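PDB 5AZ0: uncharacterized protein from Bombyx mori, which probably catalyses the NAD(P)H-dependent reduction of aldehydes and ketones to alcohols, as an aldo-keto reductase of the silkworm. Local coordinates for residues E87-E91 against G92-R96; E149-Y153 against L154-R158; G265-Q269 against R270-S274. All blocks are in the same frame, centred on the assembly; numbering follows the deposited sequence. Where two conformers were deposited one is given.

Contact 1: E87-E91 against G92-R96; sequences EKINE and GVVRR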
ATOM      1  N   GLU A  87      -7.639  17.417  13.009  1.00 34.25           N
ATOM      2  CA  GLU A  87      -8.027  18.738  12.447  1.00 37.77           C
ATOM      3  C   GLU A  87      -9.230  18.652  11.562  1.00 47.01           C
ATOM      4  O   GLU A  87     -10.132  19.484  11.714  1.00 46.80           O
ATOM      5  CB  GLU A  87      -6.907  19.382  11.690  1.00 37.80           C
ATOM      6  CG  GLU A  87      -5.854  19.907  12.647  1.00 45.00           C
ATOM      7  CD  GLU A  87      -4.511  20.272  11.991  1.00 53.47           C
ATOM      8  OE1 GLU A  87      -4.322  20.124  10.750  1.00 56.39           O
ATOM      9  OE2 GLU A  87      -3.620  20.709  12.751  1.00 49.99           O
ATOM     10  N   LYS A  88      -9.300  17.616  10.698  1.00 40.11           N
ATOM     11  CA  LYS A  88     -10.377  17.557   9.726  1.00 37.37           C
ATOM     12  C   LYS A  88     -11.651  17.160  10.417  1.00 36.07           C
ATOM     13  O   LYS A  88     -12.771  17.548   9.998  1.00 34.87           O
ATOM     14  CB  LYS A  88     -10.077  16.583   8.587  1.00 36.05           C
ATOM     15  CG  LYS A  88      -8.741  16.849   7.908  1.00 35.98           C
ATOM     16  CD  LYS A  88      -8.564  18.246   7.350  1.00 40.49           C
ATOM     17  CE  LYS A  88      -9.685  18.690   6.428  1.00 42.02           C
ATOM     18  NZ  LYS A  88      -9.242  19.891   5.605  1.00 42.34           N
ATOM     19  N   ILE A  89     -11.488  16.333  11.445  1.00 33.10           N
ATOM     20  CA  ILE A  89     -12.616  15.968  12.279  1.00 37.02           C
ATOM     21  C   ILE A  89     -13.150  17.204  13.057  1.00 40.03           C
ATOM     22  O   ILE A  89     -14.367  17.362  13.180  1.00 36.17           O
ATOM     23  CB  ILE A  89     -12.258  14.848  13.267  1.00 36.33           C
ATOM     24  CG1 ILE A  89     -12.099  13.510  12.497  1.00 34.78           C
ATOM     25  CG2 ILE A  89     -13.337  14.739  14.364  1.00 39.15           C
ATOM     26  CD1 ILE A  89     -11.629  12.308  13.299  1.00 35.61           C
ATOM     27  N   ASN A  90     -12.241  18.018  13.598  1.00 36.80           N
ATOM     28  CA  ASN A  90     -12.614  19.223  14.361  1.00 41.14           C
ATOM     29  C   ASN A  90     -13.321  20.214  13.428  1.00 40.19           C
ATOM     30  O   ASN A  90     -14.342  20.727  13.786  1.00 48.01           O
ATOM     31  CB  ASN A  90     -11.369  19.880  14.981  1.00 38.28           C
ATOM     32  CG  ASN A  90     -10.837  19.117  16.183  1.00 36.65           C
ATOM     33  OD1 ASN A  90     -11.480  18.209  16.721  1.00 41.61           O
ATOM     34  ND2 ASN A  90      -9.636  19.447  16.568  1.00 39.00           N
ATOM     35  N   GLU A  91     -12.813  20.383  12.211  1.00 41.82           N
ATOM     36  CA  GLU A  91     -13.452  21.212  11.178  1.00 41.58           C
ATOM     37  C   GLU A  91     -14.826  20.711  10.751  1.00 41.75           C
ATOM     38  O   GLU A  91     -15.550  21.418  10.078  1.00 45.66           O
ATOM     39  CB  GLU A  91     -12.563  21.343   9.940  1.00 41.14           C
ATOM     40  CG  GLU A  91     -11.214  22.026  10.174  1.00 43.30           C
ATOM     41  CD  GLU A  91     -10.243  21.819   9.011  1.00 48.71           C
ATOM     42  OE1 GLU A  91     -10.736  21.502   7.897  1.00 51.30           O
ATOM     43  OE2 GLU A  91      -9.012  21.970   9.197  1.00 46.59           O
ATOM     44  N   GLY A  92     -15.214  19.493  11.105  1.00 44.33           N
ATOM     45  CA  GLY A  92     -16.499  18.932  10.635  1.00 38.89           C
ATOM     46  C   GLY A  92     -16.479  18.428   9.187  1.00 37.40           C
ATOM     47  O   GLY A  92     -17.525  18.040   8.648  1.00 38.42           O
ATOM     48  N   VAL A  93     -15.294  18.361   8.585  1.00 37.55           N
ATOM     49  CA  VAL A  93     -15.153  17.800   7.239  1.00 39.22           C
ATOM     50  C   VAL A  93     -15.457  16.307   7.215  1.00 36.95           C
ATOM     51  O   VAL A  93     -16.177  15.845   6.349  1.00 33.48           O
ATOM     52  CB  VAL A  93     -13.779  18.047   6.669  1.00 45.17           C
ATOM     53  CG1 VAL A  93     -13.719  17.503   5.233  1.00 49.04           C
ATOM     54  CG2 VAL A  93     -13.473  19.549   6.682  1.00 43.59           C
ATOM     55  N   VAL A  94     -14.939  15.565   8.191  1.00 35.56           N
ATOM     56  CA  VAL A  94     -15.314  14.134   8.377  1.00 35.88           C
ATOM     57  C   VAL A  94     -15.510  13.774   9.828  1.00 32.52           C
ATOM     58  O   VAL A  94     -15.074  14.507  10.715  1.00 37.55           O
ATOM     59  CB  VAL A  94     -14.177  13.217   7.862  1.00 31.45           C
ATOM     60  CG1 VAL A  94     -14.136  13.265   6.364  1.00 32.49           C
ATOM     61  CG2 VAL A  94     -12.817  13.608   8.419  1.00 30.39           C
ATOM     62  N   ARG A  95     -16.150  12.648  10.040  1.00 32.73           N
ATOM     63  CA  ARG A  95     -16.165  11.905  11.298  1.00 31.95           C
ATOM     64  C   ARG A  95     -15.120  10.742  11.162  1.00 36.36           C
ATOM     65  O   ARG A  95     -14.836  10.271  10.030  1.00 29.26           O
ATOM     66  CB  ARG A  95     -17.548  11.264  11.543  1.00 39.83           C
ATOM     67  CG  ARG A  95     -18.684  12.202  12.039  1.00 52.66           C
ATOM     68  CD  ARG A  95     -19.981  11.437  12.380  1.00 62.62           C
ATOM     69  NE  ARG A  95     -20.559  10.944  11.120  1.00 88.00           N
ATOM     70  CZ  ARG A  95     -20.665   9.662  10.721  1.00106.32           C
ATOM     71  NH1 ARG A  95     -20.294   8.619  11.489  1.00110.07           N
ATOM     72  NH2 ARG A  95     -21.182   9.413   9.514  1.00107.77           N
ATOM     73  N   ARG A  96     -14.584  10.293  12.301  1.00 34.81           N
ATOM     74  CA  ARG A  96     -13.630   9.166  12.344  1.00 35.92           C
ATOM     75  C   ARG A  96     -14.143   8.024  11.492  1.00 32.54           C
ATOM     76  O   ARG A  96     -13.406   7.480  10.692  1.00 26.84           O
ATOM     77  CB  ARG A  96     -13.398   8.683  13.799  1.00 34.48           C
ATOM     78  CG  ARG A  96     -12.797   7.257  13.979  1.00 30.65           C
ATOM     79  CD  ARG A  96     -11.403   7.276  13.470  1.00 26.71           C
ATOM     80  NE  ARG A  96     -10.722   5.962  13.391  1.00 27.09           N
ATOM     81  CZ  ARG A  96     -10.571   5.247  12.278  1.00 21.69           C
ATOM     82  NH1 ARG A  96     -11.204   5.576  11.150  1.00 20.08           N
ATOM     83  NH2 ARG A  96      -9.855   4.171  12.320  1.00 19.65           N
TER
HETATM   84  O   HOH W   1     -16.301  15.980  12.751  1.00 37.47           O
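Lys88 meets Val93 and Val94 through both backbone and side chain. Lys88 O accepts two weak bonds, one from Val93 N at 3.0 Å with a bent N-H...O angle of 129°, the other from Val94 N, longer at 3.4 Å but straighter. The side chain folds back at chi2 and chi3 and lies alongside Val93, with Lys88 CE 3.9 Å from Val93 CG2. Its ammonium finds its main partners on helix 51-64, a salt bridge to Asp63 and a hydrogen bond to Ser59. One residue on, Ile89 CA lies 3.3 Å from Val94 O in a C-H...O contact that is nearly straight, 167° at the hydrogen. With CG1 beside the backbone N (chi1 -72°) and chi2 extended, Ile89 CD1 runs on to within 3.7 Å of Arg96 N. Ile89 O takes Gly92 N at 3.1 Å, the donor standing above the carbonyl plane. These bonds back into the last turn, with the positive phi of Gly92, form a Schellman motif that ends helix 78-90 and sends the chain toward strand 100-105 of the TIM barrel. A CB on Gly92 would collide with Glu91 O, so the turn calls for glycine. Glu91 and Val93 point the same way, and Val93 CG2 sits 3.6 Å from Glu91 OE1. That oxygen also makes a salt bridge to Lys88 NZ, its hydrogen bond a weak one at 3.2 Å.

Contact 2: E149-Y153 against L154-R158; sequences EKIDY and LETWR. With ACT (acetate ion), chain I.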
ATOM      1  N   GLU A 149      15.670 -13.419  12.518  1.00 28.91           N
ATOM      2  CA  GLU A 149      15.126 -14.058  13.713  1.00 26.26           C
ATOM      3  C   GLU A 149      14.453 -15.294  13.379  1.00 26.68           C
ATOM      4  O   GLU A 149      14.102 -16.025  14.267  1.00 25.99           O
ATOM      5  CB  GLU A 149      14.207 -13.082  14.507  1.00 31.97           C
ATOM      6  CG  GLU A 149      15.043 -11.886  14.941  1.00 35.36           C
ATOM      7  CD  GLU A 149      14.399 -10.866  15.834  1.00 38.94           C
ATOM      8  OE1 GLU A 149      13.409 -10.228  15.452  1.00 38.14           O
ATOM      9  OE2 GLU A 149      14.976 -10.627  16.890  1.00 35.43           O
ATOM     10  N   LYS A 150      14.250 -15.546  12.076  1.00 29.22           N
ATOM     11  CA  LYS A 150      13.663 -16.794  11.603  1.00 28.11           C
ATOM     12  C   LYS A 150      12.387 -17.080  12.286  1.00 26.25           C
ATOM     13  O   LYS A 150      12.125 -18.200  12.686  1.00 27.22           O
ATOM     14  CB  LYS A 150      14.677 -17.950  11.765  1.00 34.98           C
ATOM     15  CG  LYS A 150      15.978 -17.677  10.952  1.00 40.65           C
ATOM     16  CD  LYS A 150      17.028 -18.809  11.108  1.00 45.20           C
ATOM     17  CE  LYS A 150      18.254 -18.517  10.240  1.00 49.54           C
ATOM     18  NZ  LYS A 150      19.094 -19.739  10.085  1.00 54.28           N
ATOM     19  N   ILE A 151      11.533 -16.061  12.442  1.00 28.91           N
ATOM     20  CA  ILE A 151      10.182 -16.341  13.002  1.00 24.04           C
ATOM     21  C   ILE A 151       9.258 -16.609  11.832  1.00 22.84           C
ATOM     22  O   ILE A 151       9.264 -15.869  10.859  1.00 24.39           O
ATOM     23  CB  ILE A 151       9.688 -15.101  13.799  1.00 26.13           C
ATOM     24  CG1 ILE A 151      10.698 -14.861  14.939  1.00 25.37           C
ATOM     25  CG2 ILE A 151       8.281 -15.321  14.339  1.00 23.81           C
ATOM     26  CD1 ILE A 151      10.444 -13.576  15.688  1.00 26.67           C
ATOM     27  N   ASP A 152       8.503 -17.680  11.920  1.00 25.15           N
ATOM     28  CA  ASP A 152       7.504 -17.975  10.933  1.00 25.98           C
ATOM     29  C   ASP A 152       6.408 -16.824  10.938  1.00 25.63           C
ATOM     30  O   ASP A 152       5.988 -16.392  11.976  1.00 24.43           O
ATOM     31  CB  ASP A 152       6.884 -19.300  11.283  1.00 27.25           C
ATOM     32  CG  ASP A 152       5.991 -19.842  10.183  1.00 28.29           C
ATOM     33  OD1 ASP A 152       5.742 -19.144   9.155  1.00 27.59           O
ATOM     34  OD2 ASP A 152       5.555 -20.978  10.390  1.00 28.65           O
ATOM     35  N   TYR A 153       5.974 -16.396   9.765  1.00 25.09           N
ATOM     36  CA  TYR A 153       4.922 -15.396   9.622  1.00 26.94           C
ATOM     37  C   TYR A 153       3.602 -15.914  10.177  1.00 28.02           C
ATOM     38  O   TYR A 153       2.766 -15.094  10.590  1.00 24.82           O
ATOM     39  CB  TYR A 153       4.832 -14.844   8.158  1.00 23.19           C
ATOM     40  CG  TYR A 153       4.640 -15.956   7.122  1.00 25.94           C
ATOM     41  CD1 TYR A 153       3.439 -16.621   7.012  1.00 23.19           C
ATOM     42  CD2 TYR A 153       5.698 -16.371   6.315  1.00 24.49           C
ATOM     43  CE1 TYR A 153       3.262 -17.631   6.119  1.00 26.99           C
ATOM     44  CE2 TYR A 153       5.537 -17.412   5.401  1.00 25.32           C
ATOM     45  CZ  TYR A 153       4.323 -18.035   5.299  1.00 27.21           C
ATOM     46  OH  TYR A 153       4.128 -19.074   4.407  1.00 28.65           O
ATOM     47  N   LEU A 154       3.448 -17.249  10.298  1.00 24.50           N
ATOM     48  CA  LEU A 154       2.329 -17.783  11.008  1.00 27.00           C
ATOM     49  C   LEU A 154       2.314 -17.445  12.480  1.00 27.00           C
ATOM     50  O   LEU A 154       1.191 -17.325  13.045  1.00 22.76           O
ATOM     51  CB  LEU A 154       2.136 -19.329  10.859  1.00 27.90           C
ATOM     52  CG  LEU A 154       2.024 -19.890   9.418  1.00 31.59           C
ATOM     53  CD1 LEU A 154       1.835 -21.428   9.499  1.00 31.04           C
ATOM     54  CD2 LEU A 154       0.811 -19.284   8.693  1.00 30.44           C
ATOM     55  N   GLU A 155       3.494 -17.360  13.128  1.00 24.83           N
ATOM     56  CA  GLU A 155       3.543 -16.944  14.555  0.50 25.68           C
ATOM     57  C   GLU A 155       3.153 -15.491  14.561  1.00 22.33           C
ATOM     58  O   GLU A 155       2.355 -15.107  15.353  1.00 21.99           O
ATOM     59  CB  GLU A 155       4.895 -17.062  15.347  0.50 27.27           C
ATOM     60  CG  GLU A 155       4.719 -16.587  16.835  0.50 30.53           C
ATOM     61  CD  GLU A 155       5.973 -16.340  17.693  0.50 32.86           C
ATOM     62  OE1 GLU A 155       6.950 -17.072  17.428  0.50 33.17           O
ATOM     63  OE2 GLU A 155       5.940 -15.469  18.650  0.50 26.17           O
ATOM     64  N   THR A 156       3.714 -14.688  13.677  1.00 19.71           N
ATOM     65  CA  THR A 156       3.352 -13.282  13.671  1.00 22.65           C
ATOM     66  C   THR A 156       1.824 -13.065  13.537  1.00 23.56           C
ATOM     67  O   THR A 156       1.244 -12.256  14.246  1.00 22.76           O
ATOM     68  CB  THR A 156       4.070 -12.544  12.576  1.00 21.10           C
ATOM     69  OG1 THR A 156       5.445 -12.935  12.609  1.00 22.34           O
ATOM     70  CG2 THR A 156       3.907 -11.037  12.749  1.00 21.28           C
ATOM     71  N   TRP A 157       1.203 -13.896  12.720  1.00 22.01           N
ATOM     72  CA  TRP A 157      -0.178 -13.792  12.378  1.00 21.57           C
ATOM     73  C   TRP A 157      -1.038 -14.069  13.548  1.00 23.13           C
ATOM     74  O   TRP A 157      -2.044 -13.392  13.703  1.00 19.39           O
ATOM     75  CB  TRP A 157      -0.501 -14.697  11.176  1.00 21.53           C
ATOM     76  CG  TRP A 157      -1.894 -14.403  10.628  1.00 20.51           C
ATOM     77  CD1 TRP A 157      -2.989 -15.156  10.754  1.00 20.75           C
ATOM     78  CD2 TRP A 157      -2.277 -13.240   9.924  1.00 19.32           C
ATOM     79  NE1 TRP A 157      -4.067 -14.546  10.122  1.00 19.67           N
ATOM     80  CE2 TRP A 157      -3.647 -13.377   9.586  1.00 18.88           C
ATOM     81  CE3 TRP A 157      -1.597 -12.081   9.531  1.00 19.28           C
ATOM     82  CZ2 TRP A 157      -4.368 -12.372   8.921  1.00 16.57           C
ATOM     83  CZ3 TRP A 157      -2.295 -11.105   8.805  1.00 18.20           C
ATOM     84  CH2 TRP A 157      -3.658 -11.250   8.535  1.00 18.95           C
ATOM     85  N   ARG A 158      -0.604 -14.940  14.457  1.00 24.21           N
ATOM     86  CA  ARG A 158      -1.363 -15.108  15.696  1.00 25.28           C
ATOM     87  C   ARG A 158      -1.495 -13.786  16.481  1.00 22.89           C
ATOM     88  O   ARG A 158      -2.502 -13.535  17.092  1.00 23.08           O
ATOM     89  CB  ARG A 158      -0.776 -16.158  16.672  1.00 32.30           C
ATOM     90  CG  ARG A 158      -0.799 -17.614  16.173  1.00 44.55           C
ATOM     91  CD  ARG A 158      -0.345 -18.735  17.195  1.00 52.60           C
ATOM     92  NE  ARG A 158       0.983 -19.327  16.880  1.00 63.84           N
ATOM     93  CZ  ARG A 158       1.291 -20.093  15.792  1.00 69.77           C
ATOM     94  NH1 ARG A 158       0.394 -20.431  14.855  1.00 64.07           N
ATOM     95  NH2 ARG A 158       2.551 -20.530  15.619  1.00 67.96           N
TER
HETATM   96  C   ACT I 408       6.326 -20.242   2.105  0.80 43.45           C
HETATM   97  O   ACT I 408       7.064 -19.771   1.215  0.80 52.92           O
HETATM   98  OXT ACT I 408       6.260 -19.789   3.286  0.80 30.38           O
HETATM   99  CH3 ACT I 408       5.527 -21.418   1.666  0.80 40.78           C
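Asp152 caps helix 153-165 by accepting from Leu154, as the N-cap residue where the chain enters one of the helices on the outside of the aldo-keto reductase TIM barrel. Its CG is anti to the backbone N (chi1 -170°), which sets the carboxylate beside Leu154. Leu154 N bonds to Asp152 OD1 at 3.2 Å, almost straight at 174°, meeting the oxygen from above the carboxylate plane. Backbone bonds continue the turn: Asp152 O takes Glu155 N at 2.9 Å and, weakly, Thr156 N at 3.3 Å, while Trp157 N reaches Tyr153 O at 2.9 Å. Tyr153, Thr156 and Trp157 form the tightly packed side; all three are buried and touch Met136 of strand 133-136. Tyr153 CG lies between the backbone N and the carbonyl carbon, which brings the ring next to Leu154, with Tyr153 CE1 3.9 Å from Leu154 CD2, and puts Asp152 OD1 over the centre of one ring face. The looser side is partly exposed. There Ile151 CG2 rests 3.9 Å from Glu155 CB; Glu155 OE2 is hydrogen-bonded to Ala112 N, though with two conformers its tip is less certain. Asp152 OD2 also forms a salt bridge with Arg184 of helix 179-188; an alanine at Asp152 would probably leave Leu154 N without its capping acceptor and Arg184 without this carboxylate. Acetate OXT, from an ion probably of the crystallisation liquor, lies at the ring's edge near its plane and accepts from Tyr153 OH at 2.5 Å.

Contact 3: G265-Q269 against R270-S274; sequences GYLYQ and RGIVS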
ATOM      1  N   GLY A 265      -6.972   3.904 -13.685  1.00 28.96           N
ATOM      2  CA  GLY A 265      -8.237   3.333 -14.055  1.00 27.53           C
ATOM      3  C   GLY A 265      -8.165   1.870 -14.495  1.00 25.32           C
ATOM      4  O   GLY A 265      -9.088   1.096 -14.266  1.00 24.57           O
ATOM      5  N   TYR A 266      -7.056   1.511 -15.111  1.00 28.02           N
ATOM      6  CA  TYR A 266      -6.777   0.138 -15.523  1.00 29.22           C
ATOM      7  C   TYR A 266      -6.723  -0.787 -14.254  1.00 28.23           C
ATOM      8  O   TYR A 266      -7.480  -1.800 -14.137  1.00 28.13           O
ATOM      9  CB  TYR A 266      -5.473   0.142 -16.301  1.00 27.79           C
ATOM     10  CG  TYR A 266      -5.041  -1.249 -16.676  1.00 32.96           C
ATOM     11  CD1 TYR A 266      -5.826  -2.047 -17.542  1.00 33.79           C
ATOM     12  CD2 TYR A 266      -3.885  -1.803 -16.135  1.00 32.55           C
ATOM     13  CE1 TYR A 266      -5.450  -3.341 -17.869  1.00 34.41           C
ATOM     14  CE2 TYR A 266      -3.464  -3.105 -16.489  1.00 35.78           C
ATOM     15  CZ  TYR A 266      -4.247  -3.867 -17.371  1.00 36.77           C
ATOM     16  OH  TYR A 266      -3.836  -5.146 -17.707  1.00 40.82           O
ATOM     17  N   LEU A 267      -5.943  -0.343 -13.259  1.00 26.40           N
ATOM     18  CA  LEU A 267      -5.840  -1.075 -11.957  1.00 25.39           C
ATOM     19  C   LEU A 267      -7.185  -1.180 -11.332  1.00 25.77           C
ATOM     20  O   LEU A 267      -7.598  -2.281 -10.850  1.00 27.21           O
ATOM     21  CB  LEU A 267      -4.819  -0.454 -10.975  1.00 24.72           C
ATOM     22  CG  LEU A 267      -3.385  -0.506 -11.503  1.00 27.00           C
ATOM     23  CD1 LEU A 267      -2.414   0.297 -10.671  1.00 26.96           C
ATOM     24  CD2 LEU A 267      -2.854  -1.941 -11.603  1.00 30.47           C
ATOM     25  N   TYR A 268      -7.937  -0.079 -11.382  1.00 27.38           N
ATOM     26  CA  TYR A 268      -9.259  -0.090 -10.781  1.00 24.83           C
ATOM     27  C   TYR A 268     -10.106  -1.115 -11.456  1.00 28.03           C
ATOM     28  O   TYR A 268     -10.887  -1.825 -10.819  1.00 27.17           O
ATOM     29  CB  TYR A 268      -9.913   1.287 -10.904  1.00 27.73           C
ATOM     30  CG  TYR A 268     -11.355   1.278 -10.599  1.00 26.34           C
ATOM     31  CD1 TYR A 268     -11.796   1.018  -9.344  1.00 28.07           C
ATOM     32  CD2 TYR A 268     -12.299   1.507 -11.590  1.00 31.05           C
ATOM     33  CE1 TYR A 268     -13.144   0.980  -9.035  1.00 27.72           C
ATOM     34  CE2 TYR A 268     -13.678   1.485 -11.294  1.00 33.41           C
ATOM     35  CZ  TYR A 268     -14.104   1.211  -9.999  1.00 33.92           C
ATOM     36  OH  TYR A 268     -15.490   1.139  -9.679  1.00 31.20           O
ATOM     37  N   GLN A 269      -9.993  -1.141 -12.782  1.00 30.65           N
ATOM     38  CA  GLN A 269     -10.750  -2.059 -13.594  1.00 32.43           C
ATOM     39  C   GLN A 269     -10.301  -3.539 -13.426  1.00 30.34           C
ATOM     40  O   GLN A 269     -11.103  -4.396 -13.633  1.00 25.54           O
ATOM     41  CB  GLN A 269     -10.645  -1.674 -15.080  1.00 36.07           C
ATOM     42  CG  GLN A 269     -11.765  -2.313 -15.918  1.00 44.21           C
ATOM     43  CD  GLN A 269     -11.921  -1.688 -17.317  1.00 43.31           C
ATOM     44  OE1 GLN A 269     -12.047  -0.468 -17.463  1.00 42.74           O
ATOM     45  NE2 GLN A 269     -11.902  -2.535 -18.333  1.00 41.08           N
ATOM     46  N   ARG A 270      -9.050  -3.794 -13.025  1.00 27.13           N
ATOM     47  CA  ARG A 270      -8.642  -5.113 -12.510  1.00 28.98           C
ATOM     48  C   ARG A 270      -9.191  -5.454 -11.121  1.00 29.41           C
ATOM     49  O   ARG A 270      -8.946  -6.568 -10.624  1.00 26.08           O
ATOM     50  CB  ARG A 270      -7.132  -5.270 -12.512  1.00 27.89           C
ATOM     51  CG  ARG A 270      -6.453  -4.981 -13.843  1.00 25.57           C
ATOM     52  CD  ARG A 270      -4.956  -5.356 -13.805  1.00 26.54           C
ATOM     53  NE  ARG A 270      -4.734  -6.741 -13.339  1.00 25.82           N
ATOM     54  CZ  ARG A 270      -3.576  -7.176 -12.852  1.00 24.69           C
ATOM     55  NH1 ARG A 270      -2.528  -6.368 -12.756  1.00 25.39           N
ATOM     56  NH2 ARG A 270      -3.479  -8.409 -12.396  1.00 25.82           N
ATOM     57  N   GLY A 271      -9.965  -4.556 -10.500  1.00 26.66           N
ATOM     58  CA  GLY A 271     -10.429  -4.762  -9.117  1.00 26.48           C
ATOM     59  C   GLY A 271      -9.334  -4.569  -8.054  1.00 24.30           C
ATOM     60  O   GLY A 271      -9.419  -5.111  -6.960  1.00 24.50           O
ATOM     61  N   ILE A 272      -8.332  -3.774  -8.376  1.00 23.39           N
ATOM     62  CA  ILE A 272      -7.200  -3.530  -7.516  1.00 21.45           C
ATOM     63  C   ILE A 272      -7.295  -2.099  -6.945  1.00 24.94           C
ATOM     64  O   ILE A 272      -7.551  -1.167  -7.703  1.00 24.02           O
ATOM     65  CB  ILE A 272      -5.893  -3.683  -8.329  1.00 22.69           C
ATOM     66  CG1 ILE A 272      -5.774  -5.150  -8.748  1.00 24.13           C
ATOM     67  CG2 ILE A 272      -4.701  -3.292  -7.495  1.00 21.65           C
ATOM     68  CD1 ILE A 272      -4.588  -5.490  -9.659  1.00 26.91           C
ATOM     69  N   VAL A 273      -7.079  -1.979  -5.610  1.00 22.85           N
ATOM     70  CA  VAL A 273      -7.049  -0.737  -4.882  1.00 22.51           C
ATOM     71  C   VAL A 273      -5.684  -0.141  -5.176  1.00 21.89           C
ATOM     72  O   VAL A 273      -4.724  -0.856  -5.143  1.00 22.66           O
ATOM     73  CB  VAL A 273      -7.202  -0.975  -3.341  1.00 23.48           C
ATOM     74  CG1 VAL A 273      -6.987   0.320  -2.573  1.00 25.80           C
ATOM     75  CG2 VAL A 273      -8.540  -1.669  -2.983  1.00 23.02           C
ATOM     76  N   SER A 274      -5.602   1.154  -5.497  1.00 20.12           N
ATOM     77  CA  SER A 274      -4.329   1.870  -5.694  1.00 23.84           C
ATOM     78  C   SER A 274      -4.023   2.849  -4.566  1.00 23.28           C
ATOM     79  O   SER A 274      -4.929   3.551  -4.104  1.00 24.08           O
ATOM     80  CB  SER A 274      -4.382   2.686  -6.962  1.00 26.04           C
ATOM     81  OG  SER A 274      -4.224   1.771  -8.043  1.00 34.95           O
TER
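Arg270 lays its methylene chain across Tyr266, and Leu267 meets Ile272; of these, Arg270 and Leu267 bury the most surface, followed by Ile272. Arg270 CG stands over one face of the Tyr266 ring, offset toward the rim, and Arg270 CD lies 3.8 Å from Tyr266 CE2. The contact is made by the methylenes; the guanidinium plane stands 41° from the ring plane. A bend at chi3 (52°) swings the guanidinium aside, so that Ile272 CD1 sits over its centre and Arg270 NH1 can donate to Ser205 O. The backbone is held by Arg270 N donating to Tyr266 O at 2.8 Å, nearly along the C=O axis. Gly271 N follows with a bond of 2.9 Å to Tyr268 O, approaching from above the carbonyl plane. With the positive phi of Gly271 and the bond from Ile272, this is a Schellman motif closing helix 259-269. It turns the chain into strand 273-274, whose backbone bonds to Val220 and Ala222 of strand 219-223, and to Ala19 and Gly21 just before strand 22-23, are consistent with closure of the TIM barrel. Leu267 is engaged at both ends. Leu267 O accepts Ile272 N at 3.0 Å, with the donor tilted 31° from the carbonyl plane, and is flanked by Ile272 CB at 3.4 Å. Its side chain reaches further along, placing Leu267 CD1 3.5 Å from Ser274 OG. Leu267 CB and Ile272 CB lie 4.3 Å apart, where Ile272 also packs on Ala222 of strand 219-223 and Val210 of helix 207-215.

The three contacts lie on different helices (78-90, 153-165 and 259-269) and do not touch; their nearest atoms are about 15 to 17 Å apart. All are partly buried, but exposed residues take part only in contact 1. Contact 3 is the most central, its centre 13 Å from that of the chain, against 24 Å for contact 1 and 21 Å for contact 2. Contacts 1 and 3 both end a helix with a glycine Schellman motif, but the outer one has a buried lysine whose ammonium is shared between Glu91 and Asp63, whereas the inner one packs arginine methylenes, leucine and isoleucine. In contact 2 the Asp152 carboxylate accepts one backbone N-H, that of Leu154, at the N-terminal end.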